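Long-range contact in tannase (Lactobacillus plantarum, PDB 3WA7), which probably hydrolyses galloyl ester bonds of tannins, releasing gallic acid: residues Ile133-Tyr145 with Phe181-Asp195. Residues are numbered along the deposited sequence; the frame is centred on the assembly and turned at random.
Sequences IVDMKAAIRYVKY and FEPALTALGAAPATD
Arg141 on helix 131-145 of this alpha/beta-hydrolase fold reaches between two acids, Glu182 and Asp195. Its helix packs on strands 69-72 and 157-160 of the central sheet. Residues 181-195 lie over the helix as a short second helix, crossing at -63°, and the loop that follows it. The Arg141 side chain is extended from CG to NE and brings the guanidinium to both acids.

Glu182 meets it end-on, with the two planes 26° apart. Arg141 NH1 bonds Glu182 OE2 at 3.0 Å, on the syn lone pair, and Arg141 NH2 bonds Glu182 OE1. Asp195 is gripped side-on. NE and NH2 of Arg141 both donate to Asp195 OD2, from one face of the carboxylate plane, with NH2 at 2.8 Å. These four bonds fix the rotation of the guanidinium. Leu185 CD1 sits over the centre of one face, 3.4 Å from Arg141 CZ. Ala193 O lies over the opposite face. Leu185 is also a knob among Val134, Lys137, Ala138 and Arg141.

Lys137 bends at its last torsion (chi4 -67°), which turns NZ toward Asp195 OD1 in a weak, 3.2 Å salt bridge. NZ also bonds Ser175 O, and OD1 accepts from Asn177 N. The positive charges of Lys137 and Arg141 would favour an ionised Asp195. Lys137 CE lies over the Phe181 ring, 3.9 Å from its centroid, a CH-pi contact. Val134 CG2 meets the same ring at its edge.

Gly189 ends the second helix in a Schellman motif. The chain then runs toward the C-terminal end of the first helix, turns at Pro192 in an inverse gamma turn and comes back to Asp195 beside Lys137. Water 3 joins Ala138 O to Ala191 N. Lys144 NZ bonds Thr194 OG1 and forms a salt bridge with Asp196. On the last turn, Pro192 CD stands over one face of the Tyr145 ring, 4.0 Å from its centroid.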
ATOM      1  N   ILE A 133     -10.039  -5.614  -1.490  1.00  5.87           N
ATOM      2  CA  ILE A 133      -9.890  -5.261  -2.894  1.00  6.06           C
ATOM      3  C   ILE A 133     -11.227  -5.306  -3.634  1.00  7.27           C
ATOM      4  O   ILE A 133     -11.428  -4.579  -4.602  1.00  5.82           O
ATOM      5  CB  ILE A 133      -8.838  -6.167  -3.590  1.00  6.31           C
ATOM      6  CG1 ILE A 133      -8.631  -5.717  -5.037  1.00  6.45           C
ATOM      7  CG2 ILE A 133      -9.263  -7.622  -3.520  1.00  7.38           C
ATOM      8  CD1 ILE A 133      -8.058  -4.315  -5.176  1.00  7.55           C
ATOM      9  N   VAL A 134     -12.149  -6.149  -3.172  1.00  6.19           N
ATOM     10  CA  VAL A 134     -13.467  -6.204  -3.793  1.00  5.41           C
ATOM     11  C   VAL A 134     -14.141  -4.851  -3.547  1.00  6.62           C
ATOM     12  O   VAL A 134     -14.761  -4.283  -4.451  1.00  5.69           O
ATOM     13  CB  VAL A 134     -14.332  -7.343  -3.196  1.00  4.81           C
ATOM     14  CG1 VAL A 134     -15.791  -7.182  -3.620  1.00  5.91           C
ATOM     15  CG2 VAL A 134     -13.811  -8.687  -3.682  1.00  7.22           C
ATOM     16  N   ASP A 135     -14.001  -4.327  -2.331  1.00  4.30           N
ATOM     17  CA  ASP A 135     -14.601  -3.032  -2.004  1.00  6.18           C
ATOM     18  C   ASP A 135     -13.949  -1.894  -2.781  1.00  5.68           C
ATOM     19  O   ASP A 135     -14.633  -0.988  -3.246  1.00  5.63           O
ATOM     20  CB  ASP A 135     -14.504  -2.736  -0.505  1.00  7.42           C
ATOM     21  CG  ASP A 135     -15.558  -3.469   0.306  1.00  8.56           C
ATOM     22  OD1 ASP A 135     -16.507  -4.021  -0.294  1.00  8.17           O
ATOM     23  OD2 ASP A 135     -15.443  -3.483   1.548  1.00  7.01           O
HETATM   24  N   MSE A 136     -12.626  -1.932  -2.916  1.00  5.69           N
HETATM   25  CA  MSE A 136     -11.933  -0.885  -3.660  1.00  5.03           C
HETATM   26  C   MSE A 136     -12.429  -0.892  -5.106  1.00  4.20           C
HETATM   27  O   MSE A 136     -12.674   0.161  -5.697  1.00  3.83           O
HETATM   28  CB  MSE A 136     -10.418  -1.115  -3.624  1.00  6.42           C
HETATM   29  CG  MSE A 136      -9.599   0.049  -4.169  1.00  7.23           C
HETATM   30 SE   MSE A 136      -9.744   1.650  -3.079  1.00 15.29          SE
HETATM   31  CE  MSE A 136     -10.927   2.691  -4.207  1.00  8.00           C
ATOM     32  N   LYS A 137     -12.598  -2.085  -5.666  1.00  4.82           N
ATOM     33  CA  LYS A 137     -13.068  -2.214  -7.042  1.00  5.11           C
ATOM     34  C   LYS A 137     -14.518  -1.764  -7.181  1.00  5.61           C
ATOM     35  O   LYS A 137     -14.884  -1.132  -8.175  1.00  5.73           O
ATOM     36  CB  LYS A 137     -12.919  -3.662  -7.522  1.00  4.66           C
ATOM     37  CG  LYS A 137     -11.487  -4.061  -7.868  1.00  3.95           C
ATOM     38  CD  LYS A 137     -11.351  -5.574  -8.055  1.00  3.82           C
ATOM     39  CE  LYS A 137      -9.959  -5.948  -8.564  1.00  5.54           C
ATOM     40  NZ  LYS A 137      -9.729  -5.442  -9.946  1.00  6.90           N
ATOM     41  N   ALA A 138     -15.347  -2.094  -6.193  1.00  5.18           N
ATOM     42  CA  ALA A 138     -16.750  -1.694  -6.234  1.00  5.48           C
ATOM     43  C   ALA A 138     -16.838  -0.172  -6.226  1.00  5.57           C
ATOM     44  O   ALA A 138     -17.653   0.415  -6.939  1.00  7.12           O
ATOM     45  CB  ALA A 138     -17.504  -2.264  -5.036  1.00  5.75           C
ATOM     46  N   ALA A 139     -15.995   0.464  -5.417  1.00  5.23           N
ATOM     47  CA  ALA A 139     -15.984   1.922  -5.336  1.00  5.24           C
ATOM     48  C   ALA A 139     -15.547   2.514  -6.672  1.00  5.12           C
ATOM     49  O   ALA A 139     -16.109   3.505  -7.134  1.00  5.95           O
ATOM     50  CB  ALA A 139     -15.052   2.383  -4.223  1.00  6.69           C
ATOM     51  N   ILE A 140     -14.538   1.909  -7.291  1.00  4.60           N
ATOM     52  CA  ILE A 140     -14.066   2.378  -8.586  1.00  4.40           C
ATOM     53  C   ILE A 140     -15.177   2.214  -9.626  1.00  6.49           C
ATOM     54  O   ILE A 140     -15.409   3.108 -10.438  1.00  8.83           O
ATOM     55  CB  ILE A 140     -12.818   1.598  -9.040  1.00  3.97           C
ATOM     56  CG1 ILE A 140     -11.667   1.891  -8.076  1.00  3.53           C
ATOM     57  CG2 ILE A 140     -12.448   1.978 -10.481  1.00  4.71           C
ATOM     58  CD1 ILE A 140     -10.443   0.996  -8.275  1.00  4.85           C
ATOM     59  N   ARG A 141     -15.872   1.079  -9.603  1.00  6.64           N
ATOM     60  CA  ARG A 141     -16.957   0.866 -10.559  1.00  6.50           C
ATOM     61  C   ARG A 141     -18.060   1.903 -10.365  1.00  6.61           C
ATOM     62  O   ARG A 141     -18.643   2.379 -11.337  1.00  8.20           O
ATOM     63  CB  ARG A 141     -17.534  -0.547 -10.430  1.00  6.76           C
ATOM     64  CG  ARG A 141     -16.525  -1.613 -10.793  1.00  6.97           C
ATOM     65  CD  ARG A 141     -17.147  -2.985 -10.961  1.00  9.07           C
ATOM     66  NE  ARG A 141     -16.144  -3.902 -11.490  1.00  9.66           N
ATOM     67  CZ  ARG A 141     -16.406  -5.092 -12.016  1.00 10.51           C
ATOM     68  NH1 ARG A 141     -17.654  -5.535 -12.090  1.00 12.39           N
ATOM     69  NH2 ARG A 141     -15.409  -5.835 -12.480  1.00 12.28           N
ATOM     70  N   TYR A 142     -18.339   2.255  -9.114  1.00  7.14           N
ATOM     71  CA  TYR A 142     -19.365   3.254  -8.825  1.00  8.09           C
ATOM     72  C   TYR A 142     -18.977   4.574  -9.489  1.00  8.09           C
ATOM     73  O   TYR A 142     -19.797   5.223 -10.136  1.00  7.83           O
ATOM     74  CB  TYR A 142     -19.503   3.481  -7.317  1.00  8.18           C
ATOM     75  CG  TYR A 142     -20.526   4.542  -6.972  1.00  8.58           C
ATOM     76  CD1 TYR A 142     -21.880   4.221  -6.855  1.00  9.47           C
ATOM     77  CD2 TYR A 142     -20.150   5.879  -6.833  1.00  8.67           C
ATOM     78  CE1 TYR A 142     -22.836   5.209  -6.613  1.00  9.51           C
ATOM     79  CE2 TYR A 142     -21.097   6.873  -6.595  1.00 10.10           C
ATOM     80  CZ  TYR A 142     -22.434   6.531  -6.489  1.00  8.75           C
ATOM     81  OH  TYR A 142     -23.369   7.515  -6.279  1.00  8.98           O
ATOM     82  N   VAL A 143     -17.721   4.965  -9.317  1.00  7.34           N
ATOM     83  CA  VAL A 143     -17.224   6.209  -9.894  1.00  7.10           C
ATOM     84  C   VAL A 143     -17.307   6.208 -11.417  1.00  8.29           C
ATOM     85  O   VAL A 143     -17.856   7.137 -12.015  1.00  9.43           O
ATOM     86  CB  VAL A 143     -15.759   6.470  -9.471  1.00  5.17           C
ATOM     87  CG1 VAL A 143     -15.173   7.634 -10.270  1.00  5.78           C
ATOM     88  CG2 VAL A 143     -15.701   6.779  -7.985  1.00  5.19           C
ATOM     89  N   LYS A 144     -16.772   5.163 -12.039  1.00  8.51           N
ATOM     90  CA  LYS A 144     -16.765   5.070 -13.496  1.00  8.56           C
ATOM     91  C   LYS A 144     -18.166   4.947 -14.088  1.00  8.38           C
ATOM     92  O   LYS A 144     -18.433   5.476 -15.168  1.00  9.12           O
ATOM     93  CB  LYS A 144     -15.870   3.905 -13.939  1.00  8.28           C
ATOM     94  CG  LYS A 144     -14.426   4.067 -13.450  1.00  8.07           C
ATOM     95  CD  LYS A 144     -13.466   3.035 -14.037  1.00  8.97           C
ATOM     96  CE  LYS A 144     -13.103   3.340 -15.483  1.00  9.82           C
ATOM     97  NZ  LYS A 144     -12.146   2.318 -16.023  1.00  9.51           N
ATOM     98  N   TYR A 145     -19.058   4.267 -13.374  1.00  8.12           N
ATOM     99  CA  TYR A 145     -20.439   4.100 -13.827  1.00 10.54           C
ATOM    100  C   TYR A 145     -21.107   5.466 -13.873  1.00 10.94           C
ATOM    101  O   TYR A 145     -22.013   5.711 -14.677  1.00  9.81           O
ATOM    102  CB  TYR A 145     -21.203   3.193 -12.855  1.00 11.08           C
ATOM    103  CG  TYR A 145     -22.667   2.986 -13.187  1.00 12.77           C
ATOM    104  CD1 TYR A 145     -23.056   2.435 -14.408  1.00 16.40           C
ATOM    105  CD2 TYR A 145     -23.664   3.309 -12.264  1.00 13.73           C
ATOM    106  CE1 TYR A 145     -24.402   2.207 -14.702  1.00 16.94           C
ATOM    107  CE2 TYR A 145     -25.014   3.086 -12.548  1.00 16.75           C
ATOM    108  CZ  TYR A 145     -25.373   2.533 -13.769  1.00 17.83           C
ATOM    109  OH  TYR A 145     -26.702   2.295 -14.053  1.00 19.14           O
ATOM    110  N   PHE A 181     -12.642 -11.546  -9.473  1.00  9.39           N
ATOM    111  CA  PHE A 181     -13.469 -10.807  -8.528  1.00  9.35           C
ATOM    112  C   PHE A 181     -14.910 -10.578  -8.958  1.00 10.07           C
ATOM    113  O   PHE A 181     -15.700 -10.010  -8.204  1.00  9.33           O
ATOM    114  CB  PHE A 181     -12.812  -9.455  -8.230  1.00  8.39           C
ATOM    115  CG  PHE A 181     -11.357  -9.563  -7.866  1.00  7.56           C
ATOM    116  CD1 PHE A 181     -10.377  -9.584  -8.854  1.00  7.77           C
ATOM    117  CD2 PHE A 181     -10.971  -9.686  -6.537  1.00  7.75           C
ATOM    118  CE1 PHE A 181      -9.030  -9.727  -8.522  1.00  7.93           C
ATOM    119  CE2 PHE A 181      -9.628  -9.833  -6.193  1.00  9.22           C
ATOM    120  CZ  PHE A 181      -8.655  -9.853  -7.189  1.00  8.56           C
ATOM    121  N   GLU A 182     -15.262 -11.030 -10.157  1.00 12.11           N
ATOM    122  CA  GLU A 182     -16.612 -10.821 -10.656  1.00 12.58           C
ATOM    123  C   GLU A 182     -17.697 -11.451  -9.780  1.00 11.66           C
ATOM    124  O   GLU A 182     -18.710 -10.815  -9.495  1.00 11.66           O
ATOM    125  CB  GLU A 182     -16.726 -11.325 -12.098  1.00 12.92           C
ATOM    126  CG  GLU A 182     -17.800 -10.613 -12.911  1.00 17.61           C
ATOM    127  CD  GLU A 182     -17.605  -9.101 -12.941  1.00 19.60           C
ATOM    128  OE1 GLU A 182     -16.486  -8.646 -13.264  1.00 23.36           O
ATOM    129  OE2 GLU A 182     -18.571  -8.366 -12.647  1.00 22.79           O
ATOM    130  N   PRO A 183     -17.508 -12.708  -9.343  1.00 11.60           N
ATOM    131  CA  PRO A 183     -18.542 -13.316  -8.500  1.00 12.03           C
ATOM    132  C   PRO A 183     -18.859 -12.491  -7.249  1.00 11.61           C
ATOM    133  O   PRO A 183     -20.028 -12.290  -6.906  1.00 12.12           O
ATOM    134  CB  PRO A 183     -17.947 -14.681  -8.165  1.00 12.20           C
ATOM    135  CG  PRO A 183     -17.206 -15.019  -9.418  1.00 11.56           C
ATOM    136  CD  PRO A 183     -16.500 -13.709  -9.734  1.00 12.01           C
ATOM    137  N   ALA A 184     -17.819 -12.011  -6.571  1.00 10.96           N
ATOM    138  CA  ALA A 184     -17.996 -11.211  -5.362  1.00 10.51           C
ATOM    139  C   ALA A 184     -18.697  -9.886  -5.665  1.00 11.66           C
ATOM    140  O   ALA A 184     -19.589  -9.459  -4.929  1.00 12.56           O
ATOM    141  CB  ALA A 184     -16.639 -10.949  -4.708  1.00 11.74           C
ATOM    142  N   LEU A 185     -18.289  -9.236  -6.747  1.00 10.20           N
ATOM    143  CA  LEU A 185     -18.882  -7.961  -7.130  1.00 10.04           C
ATOM    144  C   LEU A 185     -20.339  -8.130  -7.543  1.00 11.45           C
ATOM    145  O   LEU A 185     -21.165  -7.249  -7.305  1.00 11.35           O
ATOM    146  CB  LEU A 185     -18.065  -7.328  -8.258  1.00  9.53           C
ATOM    147  CG  LEU A 185     -16.679  -6.857  -7.802  1.00  9.06           C
ATOM    148  CD1 LEU A 185     -15.790  -6.580  -9.008  1.00  9.15           C
ATOM    149  CD2 LEU A 185     -16.832  -5.609  -6.937  1.00  9.90           C
ATOM    150  N   THR A 186     -20.655  -9.271  -8.146  1.00 11.60           N
ATOM    151  CA  THR A 186     -22.018  -9.551  -8.570  1.00 13.73           C
ATOM    152  C   THR A 186     -22.906  -9.727  -7.344  1.00 13.75           C
ATOM    153  O   THR A 186     -24.020  -9.208  -7.299  1.00 13.29           O
ATOM    154  CB  THR A 186     -22.085 -10.830  -9.430  1.00 14.85           C
ATOM    155  OG1 THR A 186     -21.387 -10.610 -10.662  1.00 16.39           O
ATOM    156  CG2 THR A 186     -23.535 -11.204  -9.727  1.00 15.59           C
ATOM    157  N   ALA A 187     -22.401 -10.453  -6.349  1.00 14.48           N
ATOM    158  CA  ALA A 187     -23.149 -10.698  -5.120  1.00 15.00           C
ATOM    159  C   ALA A 187     -23.482  -9.397  -4.401  1.00 15.07           C
ATOM    160  O   ALA A 187     -24.583  -9.232  -3.876  1.00 15.31           O
ATOM    161  CB  ALA A 187     -22.355 -11.617  -4.196  1.00 14.58           C
ATOM    162  N   LEU A 188     -22.525  -8.474  -4.378  1.00 14.22           N
ATOM    163  CA  LEU A 188     -22.715  -7.186  -3.718  1.00 13.41           C
ATOM    164  C   LEU A 188     -23.613  -6.258  -4.517  1.00 13.14           C
ATOM    165  O   LEU A 188     -24.138  -5.283  -3.980  1.00 13.11           O
ATOM    166  CB  LEU A 188     -21.372  -6.485  -3.516  1.00 13.89           C
ATOM    167  CG  LEU A 188     -20.386  -7.046  -2.497  1.00 14.91           C
ATOM    168  CD1 LEU A 188     -19.090  -6.245  -2.572  1.00 15.13           C
ATOM    169  CD2 LEU A 188     -20.984  -6.969  -1.105  1.00 11.39           C
ATOM    170  N   GLY A 189     -23.775  -6.551  -5.800  1.00 11.82           N
ATOM    171  CA  GLY A 189     -24.589  -5.695  -6.641  1.00 10.56           C
ATOM    172  C   GLY A 189     -23.821  -4.426  -6.965  1.00 11.32           C
ATOM    173  O   GLY A 189     -24.366  -3.326  -6.904  1.00 10.36           O
ATOM    174  N   ALA A 190     -22.540  -4.576  -7.293  1.00 11.20           N
ATOM    175  CA  ALA A 190     -21.712  -3.426  -7.636  1.00 11.55           C
ATOM    176  C   ALA A 190     -22.181  -2.870  -8.975  1.00 12.11           C
ATOM    177  O   ALA A 190     -22.845  -3.564  -9.744  1.00 12.68           O
ATOM    178  CB  ALA A 190     -20.247  -3.838  -7.717  1.00 12.76           C
ATOM    179  N   ALA A 191     -21.834  -1.617  -9.252  1.00 11.09           N
ATOM    180  CA  ALA A 191     -22.241  -0.973 -10.496  1.00 12.75           C
ATOM    181  C   ALA A 191     -21.685  -1.692 -11.716  1.00 12.75           C
ATOM    182  O   ALA A 191     -20.582  -2.238 -11.678  1.00 13.49           O
ATOM    183  CB  ALA A 191     -21.794   0.493 -10.498  1.00 11.54           C
ATOM    184  N   PRO A 192     -22.452  -1.707 -12.819  1.00 13.42           N
ATOM    185  CA  PRO A 192     -22.047  -2.358 -14.068  1.00 13.99           C
ATOM    186  C   PRO A 192     -21.064  -1.492 -14.850  1.00 13.77           C
ATOM    187  O   PRO A 192     -21.418  -0.882 -15.862  1.00 14.88           O
ATOM    188  CB  PRO A 192     -23.370  -2.532 -14.800  1.00 14.47           C
ATOM    189  CG  PRO A 192     -24.101  -1.289 -14.415  1.00 16.00           C
ATOM    190  CD  PRO A 192     -23.828  -1.186 -12.926  1.00 14.27           C
ATOM    191  N   ALA A 193     -19.829  -1.437 -14.364  1.00 11.30           N
ATOM    192  CA  ALA A 193     -18.782  -0.654 -15.001  1.00 10.08           C
ATOM    193  C   ALA A 193     -17.445  -1.351 -14.780  1.00  9.56           C
ATOM    194  O   ALA A 193     -17.370  -2.351 -14.065  1.00 11.02           O
ATOM    195  CB  ALA A 193     -18.743   0.757 -14.409  1.00  8.12           C
ATOM    196  N   THR A 194     -16.398  -0.826 -15.405  1.00  9.29           N
ATOM    197  CA  THR A 194     -15.060  -1.392 -15.270  1.00  8.80           C
ATOM    198  C   THR A 194     -14.381  -0.867 -14.004  1.00  8.54           C
ATOM    199  O   THR A 194     -14.860   0.085 -13.383  1.00  8.52           O
ATOM    200  CB  THR A 194     -14.182  -1.025 -16.482  1.00  9.93           C
ATOM    201  OG1 THR A 194     -14.170   0.400 -16.649  1.00 10.67           O
ATOM    202  CG2 THR A 194     -14.714  -1.682 -17.745  1.00 11.39           C
ATOM    203  N   ASP A 195     -13.269  -1.486 -13.619  1.00  7.42           N
ATOM    204  CA  ASP A 195     -12.547  -1.041 -12.430  1.00  6.88           C
ATOM    205  C   ASP A 195     -11.050  -0.832 -12.664  1.00  6.97           C
ATOM    206  O   ASP A 195     -10.275  -0.728 -11.712  1.00  6.72           O
ATOM    207  CB  ASP A 195     -12.772  -2.008 -11.253  1.00  7.18           C
ATOM    208  CG  ASP A 195     -12.438  -3.445 -11.595  1.00  9.08           C
ATOM    209  OD1 ASP A 195     -11.310  -3.705 -12.060  1.00  9.05           O
ATOM    210  OD2 ASP A 195     -13.310  -4.317 -11.384  1.00  8.94           O
TER
HETATM  211  O   HOH W   1      -8.956  -2.724 -10.210  1.00  8.65           O
HETATM  212  O   HOH W   2     -12.006  -6.755 -11.210  1.00 10.10           O
HETATM  213  O   HOH W   3     -20.216  -0.418  -7.349  1.00 10.28           O
HETATM  214  O   HOH W   4     -20.061  -4.935 -11.028  1.00 16.40           O